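Side-chain contacts in peroxisomal catalase A (Saccharomyces cerevisiae, PDB 1A4E), which catalyses the heme-dependent breakdown of hydrogen peroxide to water and oxygen, probably protecting the cell from peroxide made by peroxisomal oxidases: residues L248-A251 with I252-G255; P424-V427 with D428-A432; Q466-Y469 with D470-R474. One frame throughout, in Å; residues are numbered along the deposited sequence.

Contact 1 (L248-A251 with I252-G255); sequences LFEA and IQNG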
ATOM      1  N   LEU B 248      16.964  29.470  -0.196  1.00 27.43           N
ATOM      2  CA  LEU B 248      16.060  29.536  -1.324  1.00 25.38           C
ATOM      3  C   LEU B 248      14.747  30.195  -0.945  1.00 27.15           C
ATOM      4  O   LEU B 248      14.282  31.080  -1.671  1.00 28.93           O
ATOM      5  CB  LEU B 248      15.800  28.130  -1.855  1.00 21.13           C
ATOM      6  CG  LEU B 248      14.904  27.986  -3.086  1.00 22.84           C
ATOM      7  CD1 LEU B 248      15.475  28.742  -4.281  1.00 21.52           C
ATOM      8  CD2 LEU B 248      14.783  26.515  -3.411  1.00 21.05           C
ATOM      9  N   PHE B 249      14.187  29.802   0.212  1.00 28.21           N
ATOM     10  CA  PHE B 249      12.913  30.346   0.676  1.00 29.62           C
ATOM     11  C   PHE B 249      12.996  31.849   0.898  1.00 29.29           C
ATOM     12  O   PHE B 249      12.155  32.588   0.394  1.00 28.79           O
ATOM     13  CB  PHE B 249      12.471  29.691   1.999  1.00 30.55           C
ATOM     14  CG  PHE B 249      11.022  30.036   2.327  1.00 29.83           C
ATOM     15  CD1 PHE B 249       9.998  29.252   1.785  1.00 29.14           C
ATOM     16  CD2 PHE B 249      10.713  31.154   3.116  1.00 28.68           C
ATOM     17  CE1 PHE B 249       8.665  29.590   2.023  1.00 29.00           C
ATOM     18  CE2 PHE B 249       9.379  31.485   3.347  1.00 29.85           C
ATOM     19  CZ  PHE B 249       8.357  30.704   2.799  1.00 30.03           C
ATOM     20  N   GLU B 250      14.003  32.307   1.652  1.00 29.62           N
ATOM     21  CA  GLU B 250      14.168  33.723   1.923  1.00 31.50           C
ATOM     22  C   GLU B 250      14.531  34.552   0.705  1.00 31.81           C
ATOM     23  O   GLU B 250      14.064  35.684   0.608  1.00 32.73           O
ATOM     24  CB  GLU B 250      15.226  33.926   2.987  1.00 30.45           C
ATOM     25  CG  GLU B 250      14.676  33.548   4.353  1.00 34.19           C
ATOM     26  CD  GLU B 250      15.678  33.576   5.500  1.00 39.91           C
ATOM     27  OE1 GLU B 250      16.861  33.843   5.276  1.00 43.38           O
ATOM     28  OE2 GLU B 250      15.270  33.308   6.629  1.00 38.81           O
ATOM     29  N   ALA B 251      15.318  34.027  -0.248  1.00 31.03           N
ATOM     30  CA  ALA B 251      15.651  34.775  -1.452  1.00 29.34           C
ATOM     31  C   ALA B 251      14.395  35.133  -2.236  1.00 28.69           C
ATOM     32  O   ALA B 251      14.190  36.295  -2.587  1.00 27.73           O
ATOM     33  CB  ALA B 251      16.565  33.946  -2.338  1.00 30.23           C
ATOM     34  N   ILE B 252      13.503  34.151  -2.428  1.00 29.21           N
ATOM     35  CA  ILE B 252      12.243  34.366  -3.132  1.00 30.21           C
ATOM     36  C   ILE B 252      11.284  35.230  -2.310  1.00 31.33           C
ATOM     37  O   ILE B 252      10.591  36.092  -2.850  1.00 32.23           O
ATOM     38  CB  ILE B 252      11.643  32.968  -3.463  1.00 29.34           C
ATOM     39  CG1 ILE B 252      12.544  32.274  -4.481  1.00 27.02           C
ATOM     40  CG2 ILE B 252      10.237  33.095  -4.048  1.00 26.89           C
ATOM     41  CD1 ILE B 252      12.209  30.804  -4.760  1.00 21.33           C
ATOM     42  N   GLN B 253      11.267  35.035  -0.993  1.00 33.18           N
ATOM     43  CA  GLN B 253      10.438  35.827  -0.095  1.00 37.28           C
ATOM     44  C   GLN B 253      10.821  37.304  -0.115  1.00 37.34           C
ATOM     45  O   GLN B 253       9.954  38.175  -0.108  1.00 38.74           O
ATOM     46  CB  GLN B 253      10.581  35.268   1.309  1.00 40.05           C
ATOM     47  CG  GLN B 253       9.729  35.937   2.369  1.00 45.70           C
ATOM     48  CD  GLN B 253       9.977  35.331   3.734  1.00 51.11           C
ATOM     49  OE1 GLN B 253      11.062  35.437   4.312  1.00 54.91           O
ATOM     50  NE2 GLN B 253       8.954  34.662   4.260  1.00 54.47           N
ATOM     51  N   ASN B 254      12.122  37.597  -0.200  1.00 37.86           N
ATOM     52  CA  ASN B 254      12.613  38.964  -0.226  1.00 36.34           C
ATOM     53  C   ASN B 254      12.702  39.556  -1.621  1.00 36.64           C
ATOM     54  O   ASN B 254      13.206  40.667  -1.792  1.00 38.52           O
ATOM     55  CB  ASN B 254      13.977  39.008   0.458  1.00 36.23           C
ATOM     56  CG  ASN B 254      13.848  38.761   1.957  1.00 40.80           C
ATOM     57  OD1 ASN B 254      13.010  39.363   2.631  1.00 44.13           O
ATOM     58  ND2 ASN B 254      14.648  37.861   2.529  1.00 38.63           N
ATOM     59  N   GLY B 255      12.199  38.831  -2.629  1.00 35.69           N
ATOM     60  CA  GLY B 255      12.151  39.316  -3.995  1.00 32.36           C
ATOM     61  C   GLY B 255      13.428  39.139  -4.800  1.00 32.75           C
ATOM     62  O   GLY B 255      13.463  39.512  -5.971  1.00 35.64           O
TER

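Contact 2 (P424-V427 with D428-A432); sequences PGDV and DFVQA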
ATOM      1  N   PRO B 424      39.900  -0.214 -22.111  1.00 41.61           N
ATOM      2  CA  PRO B 424      41.355  -0.241 -22.047  1.00 40.71           C
ATOM      3  C   PRO B 424      41.945   1.050 -22.590  1.00 40.52           C
ATOM      4  O   PRO B 424      41.339   1.760 -23.399  1.00 41.85           O
ATOM      5  CB  PRO B 424      41.728  -1.477 -22.837  1.00 39.86           C
ATOM      6  CG  PRO B 424      40.609  -1.597 -23.840  1.00 42.18           C
ATOM      7  CD  PRO B 424      39.405  -1.288 -22.966  1.00 42.52           C
ATOM      8  N   GLY B 425      43.126   1.370 -22.074  1.00 40.39           N
ATOM      9  CA  GLY B 425      43.810   2.577 -22.486  1.00 44.46           C
ATOM     10  C   GLY B 425      43.494   3.749 -21.576  1.00 47.05           C
ATOM     11  O   GLY B 425      43.198   3.605 -20.385  1.00 47.43           O
ATOM     12  N   ASP B 426      43.518   4.929 -22.186  1.00 46.42           N
ATOM     13  CA  ASP B 426      43.353   6.148 -21.432  1.00 45.67           C
ATOM     14  C   ASP B 426      42.101   6.953 -21.742  1.00 44.17           C
ATOM     15  O   ASP B 426      41.873   7.991 -21.118  1.00 42.12           O
ATOM     16  CB  ASP B 426      44.604   6.971 -21.670  1.00 48.60           C
ATOM     17  CG  ASP B 426      44.860   7.978 -20.567  1.00 54.54           C
ATOM     18  OD1 ASP B 426      44.949   7.571 -19.403  1.00 57.79           O
ATOM     19  OD2 ASP B 426      44.963   9.159 -20.889  1.00 54.45           O
ATOM     20  N   VAL B 427      41.254   6.479 -22.666  1.00 42.14           N
ATOM     21  CA  VAL B 427      40.054   7.195 -23.092  1.00 40.18           C
ATOM     22  C   VAL B 427      39.088   7.576 -21.962  1.00 39.24           C
ATOM     23  O   VAL B 427      38.492   8.651 -22.005  1.00 39.91           O
ATOM     24  CB  VAL B 427      39.369   6.313 -24.195  1.00 40.81           C
ATOM     25  CG1 VAL B 427      38.858   5.001 -23.603  1.00 38.96           C
ATOM     26  CG2 VAL B 427      38.246   7.110 -24.858  1.00 41.26           C
ATOM     27  N   ASP B 428      38.959   6.739 -20.926  1.00 36.65           N
ATOM     28  CA  ASP B 428      38.099   7.027 -19.789  1.00 34.55           C
ATOM     29  C   ASP B 428      38.790   7.750 -18.647  1.00 34.12           C
ATOM     30  O   ASP B 428      38.196   7.969 -17.594  1.00 38.05           O
ATOM     31  CB  ASP B 428      37.494   5.732 -19.270  1.00 32.38           C
ATOM     32  CG  ASP B 428      36.613   5.004 -20.284  1.00 34.88           C
ATOM     33  OD1 ASP B 428      36.049   5.631 -21.179  1.00 37.97           O
ATOM     34  OD2 ASP B 428      36.480   3.792 -20.175  1.00 35.23           O
ATOM     35  N   PHE B 429      40.055   8.134 -18.849  1.00 32.62           N
ATOM     36  CA  PHE B 429      40.805   8.907 -17.874  1.00 31.14           C
ATOM     37  C   PHE B 429      41.218  10.269 -18.410  1.00 32.09           C
ATOM     38  O   PHE B 429      41.507  11.169 -17.622  1.00 34.32           O
ATOM     39  CB  PHE B 429      42.055   8.141 -17.436  1.00 30.09           C
ATOM     40  CG  PHE B 429      41.730   7.006 -16.474  1.00 31.12           C
ATOM     41  CD1 PHE B 429      41.301   5.769 -16.961  1.00 31.05           C
ATOM     42  CD2 PHE B 429      41.828   7.218 -15.095  1.00 31.98           C
ATOM     43  CE1 PHE B 429      40.959   4.754 -16.067  1.00 32.38           C
ATOM     44  CE2 PHE B 429      41.487   6.194 -14.207  1.00 33.49           C
ATOM     45  CZ  PHE B 429      41.053   4.963 -14.693  1.00 32.41           C
ATOM     46  N   VAL B 430      41.196  10.445 -19.739  1.00 32.26           N
ATOM     47  CA  VAL B 430      41.586  11.689 -20.395  1.00 34.90           C
ATOM     48  C   VAL B 430      40.866  12.924 -19.860  1.00 34.59           C
ATOM     49  O   VAL B 430      41.520  13.859 -19.402  1.00 35.96           O
ATOM     50  CB  VAL B 430      41.354  11.520 -21.932  1.00 35.77           C
ATOM     51  CG1 VAL B 430      41.393  12.828 -22.709  1.00 41.25           C
ATOM     52  CG2 VAL B 430      42.520  10.740 -22.489  1.00 37.40           C
ATOM     53  N   GLN B 431      39.528  12.931 -19.876  1.00 35.10           N
ATOM     54  CA  GLN B 431      38.745  14.078 -19.422  1.00 33.67           C
ATOM     55  C   GLN B 431      38.838  14.378 -17.940  1.00 32.19           C
ATOM     56  O   GLN B 431      38.701  15.532 -17.537  1.00 32.98           O
ATOM     57  CB  GLN B 431      37.289  13.884 -19.790  1.00 31.70           C
ATOM     58  CG  GLN B 431      37.119  13.913 -21.302  1.00 32.49           C
ATOM     59  CD  GLN B 431      35.678  13.900 -21.763  1.00 35.05           C
ATOM     60  OE1 GLN B 431      34.755  13.848 -20.956  1.00 40.51           O
ATOM     61  NE2 GLN B 431      35.435  13.952 -23.072  1.00 37.04           N
ATOM     62  N   ALA B 432      39.094  13.357 -17.115  1.00 32.94           N
ATOM     63  CA  ALA B 432      39.315  13.568 -15.693  1.00 34.98           C
ATOM     64  C   ALA B 432      40.599  14.370 -15.500  1.00 36.52           C
ATOM     65  O   ALA B 432      40.670  15.285 -14.680  1.00 36.62           O
ATOM     66  CB  ALA B 432      39.461  12.232 -14.987  1.00 32.73           C
TER
HETATM   67  O   HOH W   1      40.283   4.055 -20.324  1.00 39.10           O
HETATM   68  O   HOH W   2      37.791  10.550 -20.112  1.00 29.15           O

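Contact 3 (Q466-Y469 with D470-R474); sequences QRVY and DMFAR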
ATOM      1  N   GLN B 466      45.119   1.949  -0.931  1.00 42.26           N
ATOM      2  CA  GLN B 466      46.159   1.801  -1.924  1.00 42.94           C
ATOM      3  C   GLN B 466      45.561   1.812  -3.320  1.00 42.95           C
ATOM      4  O   GLN B 466      46.137   2.421  -4.221  1.00 42.63           O
ATOM      5  CB  GLN B 466      46.931   0.499  -1.687  1.00 45.02           C
ATOM      6  CG  GLN B 466      48.189   0.367  -2.562  1.00 49.35           C
ATOM      7  CD  GLN B 466      49.085   1.607  -2.545  1.00 50.54           C
ATOM      8  OE1 GLN B 466      49.507   2.095  -1.492  1.00 49.83           O
ATOM      9  NE2 GLN B 466      49.358   2.168  -3.723  1.00 47.99           N
ATOM     10  N   ARG B 467      44.382   1.194  -3.484  1.00 41.68           N
ATOM     11  CA  ARG B 467      43.690   1.190  -4.767  1.00 41.82           C
ATOM     12  C   ARG B 467      43.175   2.560  -5.188  1.00 41.23           C
ATOM     13  O   ARG B 467      43.067   2.848  -6.384  1.00 40.08           O
ATOM     14  CB  ARG B 467      42.511   0.260  -4.737  1.00 43.76           C
ATOM     15  CG  ARG B 467      42.871  -1.171  -4.453  1.00 47.19           C
ATOM     16  CD  ARG B 467      41.597  -1.909  -4.711  1.00 54.21           C
ATOM     17  NE  ARG B 467      41.407  -2.991  -3.771  1.00 62.06           N
ATOM     18  CZ  ARG B 467      40.196  -3.518  -3.599  1.00 67.43           C
ATOM     19  NH1 ARG B 467      39.129  -3.070  -4.280  1.00 67.73           N
ATOM     20  NH2 ARG B 467      40.063  -4.514  -2.725  1.00 68.08           N
ATOM     21  N   VAL B 468      42.839   3.402  -4.198  1.00 39.40           N
ATOM     22  CA  VAL B 468      42.419   4.772  -4.456  1.00 38.91           C
ATOM     23  C   VAL B 468      43.616   5.545  -4.997  1.00 39.32           C
ATOM     24  O   VAL B 468      43.474   6.247  -5.996  1.00 39.25           O
ATOM     25  CB  VAL B 468      41.898   5.414  -3.152  1.00 36.43           C
ATOM     26  CG1 VAL B 468      41.612   6.894  -3.342  1.00 32.10           C
ATOM     27  CG2 VAL B 468      40.619   4.699  -2.737  1.00 34.89           C
ATOM     28  N   TYR B 469      44.793   5.370  -4.370  1.00 40.28           N
ATOM     29  CA  TYR B 469      46.023   6.035  -4.789  1.00 39.12           C
ATOM     30  C   TYR B 469      46.430   5.588  -6.178  1.00 39.46           C
ATOM     31  O   TYR B 469      46.831   6.423  -6.983  1.00 42.34           O
ATOM     32  CB  TYR B 469      47.180   5.724  -3.848  1.00 37.18           C
ATOM     33  CG  TYR B 469      46.940   6.048  -2.382  1.00 38.92           C
ATOM     34  CD1 TYR B 469      46.088   7.088  -1.989  1.00 39.44           C
ATOM     35  CD2 TYR B 469      47.570   5.258  -1.418  1.00 40.48           C
ATOM     36  CE1 TYR B 469      45.865   7.331  -0.632  1.00 40.39           C
ATOM     37  CE2 TYR B 469      47.351   5.499  -0.062  1.00 40.70           C
ATOM     38  CZ  TYR B 469      46.499   6.536   0.320  1.00 40.19           C
ATOM     39  OH  TYR B 469      46.282   6.769   1.660  1.00 43.17           O
ATOM     40  N   ASP B 470      46.287   4.297  -6.501  1.00 39.11           N
ATOM     41  CA  ASP B 470      46.623   3.807  -7.825  1.00 42.20           C
ATOM     42  C   ASP B 470      45.693   4.317  -8.903  1.00 43.02           C
ATOM     43  O   ASP B 470      46.150   4.569 -10.017  1.00 45.96           O
ATOM     44  CB  ASP B 470      46.620   2.277  -7.834  1.00 43.18           C
ATOM     45  CG  ASP B 470      47.785   1.633  -7.078  1.00 46.35           C
ATOM     46  OD1 ASP B 470      48.741   2.318  -6.695  1.00 45.59           O
ATOM     47  OD2 ASP B 470      47.738   0.422  -6.872  1.00 46.50           O
ATOM     48  N   MET B 471      44.408   4.516  -8.580  1.00 44.14           N
ATOM     49  CA  MET B 471      43.445   5.061  -9.531  1.00 42.34           C
ATOM     50  C   MET B 471      43.723   6.540  -9.789  1.00 40.08           C
ATOM     51  O   MET B 471      43.723   6.972 -10.943  1.00 41.98           O
ATOM     52  CB  MET B 471      42.018   4.888  -8.994  1.00 42.08           C
ATOM     53  CG  MET B 471      40.925   5.417  -9.917  1.00 41.03           C
ATOM     54  SD  MET B 471      39.244   5.186  -9.289  1.00 40.15           S
ATOM     55  CE  MET B 471      39.247   6.364  -7.967  1.00 37.63           C
ATOM     56  N   PHE B 472      43.995   7.333  -8.746  1.00 37.99           N
ATOM     57  CA  PHE B 472      44.293   8.742  -8.937  1.00 39.56           C
ATOM     58  C   PHE B 472      45.666   9.034  -9.529  1.00 40.89           C
ATOM     59  O   PHE B 472      45.859  10.086 -10.134  1.00 39.09           O
ATOM     60  CB  PHE B 472      44.133   9.459  -7.608  1.00 38.83           C
ATOM     61  CG  PHE B 472      42.666   9.772  -7.333  1.00 39.33           C
ATOM     62  CD1 PHE B 472      42.043  10.829  -8.005  1.00 37.88           C
ATOM     63  CD2 PHE B 472      41.944   9.008  -6.411  1.00 39.38           C
ATOM     64  CE1 PHE B 472      40.702  11.117  -7.750  1.00 40.49           C
ATOM     65  CE2 PHE B 472      40.603   9.307  -6.164  1.00 38.56           C
ATOM     66  CZ  PHE B 472      39.982  10.358  -6.831  1.00 38.26           C
ATOM     67  N   ALA B 473      46.614   8.095  -9.392  1.00 42.69           N
ATOM     68  CA  ALA B 473      47.929   8.203 -10.017  1.00 42.83           C
ATOM     69  C   ALA B 473      47.802   8.094 -11.530  1.00 43.02           C
ATOM     70  O   ALA B 473      48.604   8.647 -12.286  1.00 44.12           O
ATOM     71  CB  ALA B 473      48.858   7.086  -9.566  1.00 40.29           C
ATOM     72  N   ARG B 474      46.752   7.395 -11.975  1.00 41.13           N
ATOM     73  CA  ARG B 474      46.482   7.239 -13.385  1.00 41.96           C
ATOM     74  C   ARG B 474      45.955   8.537 -13.998  1.00 42.48           C
ATOM     75  O   ARG B 474      45.958   8.708 -15.218  1.00 42.04           O
ATOM     76  CB  ARG B 474      45.506   6.085 -13.508  1.00 42.41           C
ATOM     77  CG  ARG B 474      45.488   5.517 -14.900  1.00 49.26           C
ATOM     78  CD  ARG B 474      44.910   4.129 -14.887  1.00 52.02           C
ATOM     79  NE  ARG B 474      44.616   3.744 -16.257  1.00 58.78           N
ATOM     80  CZ  ARG B 474      43.730   2.788 -16.543  1.00 61.14           C
ATOM     81  NH1 ARG B 474      43.069   2.129 -15.587  1.00 60.92           N
ATOM     82  NH2 ARG B 474      43.467   2.519 -17.822  1.00 62.09           N
TER

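Contact 1 (L248-A251 with I252-G255)
Phe249 and Gln253, one helical turn apart, meet because each carries its CG opposite its own backbone N (chi1 -168° in Phe249), and the glutamine chain then runs on extended. Its amide reaches the rim of the aromatic ring: Gln253 NE2 lies 3.3 Å from Phe249 CE2, at the ring edge and near its plane. With ring and amide planes 83° apart, the two flat groups do not stack. The other arm of the amide turns toward Glu250, Gln253 OE1 lying 4.1 Å from Glu250 CG, so it touches the methylene part of the acid. Glutamine suits this exposed place, since its stem is long enough to carry the amide out to the ring edge, where NE2 does the touching, and its head remains polar.

Leu248 and Ile252, both buried, form an apolar pair of the same spacing. They lie side by side and point the same way, with Leu248 CD1 3.9 Å from Ile252 CD1. Branched aliphatic chains suit such a place because they present no polar atom.

Backbone bonds underlie both pairs. Ile252 N binds Leu248 O at 3.3 Å, Gln253 N binds Phe249 O at 2.9 Å and Asn254 N binds Glu250 O at 2.8 Å. Asn254 is nevertheless the first residue to leave helical geometry, and Gly255 follows with a positive phi of 83°, which costs little without a side chain.

Ala251 rests on the loop residue Arg193, while Phe249 packs on Thr155 of the second subunit. Helix 243-253 ends just before strand 259-267. Ile252 packs on Pro258 at the approach to that strand, and also on Asn304, which follows the adjacent antiparallel strand 294-303 and whose ND2 gives Phe249 O a second hydrogen bond.

Contact 2 (P424-V427 with D428-A432)
Asp428 lies alongside Val427, its OD1 3.8 Å from Val427 CG1, but the carboxylate is held from elsewhere: OD1 by Lys284, OD2 by Arg137 and Ser423 N. An acid suits this buried place because two basic groups meet it. Water 1 accepts from Asp428 N and gives a weak bond to Gly425 O; at Gly425 (phi 93°) a CB would press on the preceding carbonyl. Phe429 N lies 2.9 Å from Asp426 O, above the carbonyl plane. Val430 N binds the same oxygen, Asp426 O, at 2.9 Å, almost along the C=O axis (177°), so one carbonyl is gripped twice. Asp426 carries CG opposite its backbone N (chi1 -157°), which brings OD2 to 3.3 Å from the Val430 methyl CG2; a compact valine fits beside this acid, whose salt bridge is with Arg433. At Gln431 a water replaces the direct i to i+4 bond, as water 2 accepts from Gln431 N and donates to Val427 O: a turn leading into a helix N-terminus.

Gln431 OE1 is bound by Val285 N. Buried Phe429 and small Ala432 pack on Ile176, so the start of helix 430-440 lies against helix 176-182.

Contact 3 (Q466-Y469 with D470-R474)
Gln466 and Asp470 supply the polar side-chain link. Gln466 NE2 donates to Asp470 OD1 at 3.0 Å, and the bond is bent, with an N-H...O angle of 138°. The carboxylate oxygen lies in the plane of the amide, yet the amide meets the carboxylate from above its plane, 48° out of it. A kink in the glutamine chain (chi2 49°) turns the amide along the helix toward the next turn. Both residues are exposed, and an uncharged donor beside an acid suits the solvent-facing side of a helix.

The backbone bonds run in regular i to i+4 order. Asp470 N binds Gln466 O at 3.0 Å, Met471 N binds Arg467 O at 3.1 Å, Phe472 N binds Val468 O at 3.0 Å, and Ala473 N binds Tyr469 O at 2.9 Å. Tyr469 O has a second partner in Ser480 OG, from the following helix.

Apolar contact belongs to the buried side. Val468 and Phe472 lie side by side, Val468 CG1 being 3.7 Å from Phe472 CD2. The ring also turns an edge to the backbone, with Val468 O near its plane and 3.2 Å from Phe472 CD2. The phenylalanine ring also packs on Trp164, Ile176, Met180, Leu479 and Ile483. Cutting Phe472 back to the single methyl of an alanine would probably leave a gap between these helices and take from Val468 CG1 the ring beside it.

Arg467 points elsewhere, its guanidinium bound to Gln463 and Asp165, and it packs on Asn391 of the third subunit. A polar pair on one face and a valine-phenylalanine pair on the other mark an amphipathic helix, here helix 462-473 of the four-helix C-terminal region familiar in catalases.

In the fold
Contact 1 stands apart, its centre about 43 to 44 Å from those of the other two, at the end of a helix beside the antiparallel sheet and a subunit interface. Contacts 2 and 3 belong to the same C-terminal family region, their centres about 14 Å apart, and both rest on helix 176-182. They touch directly: Arg474 NH2 makes a weak hydrogen bond to Gly425 O, and the Phe429 ring packs on the same arginine. All three are partly buried. Contacts 1 and 3 each lie on a helix with polar and apolar sides (243-253 and 462-473), whereas contact 2, at a helix start, relies on waters and a shared carbonyl, its acids pairing with bases outside its segments.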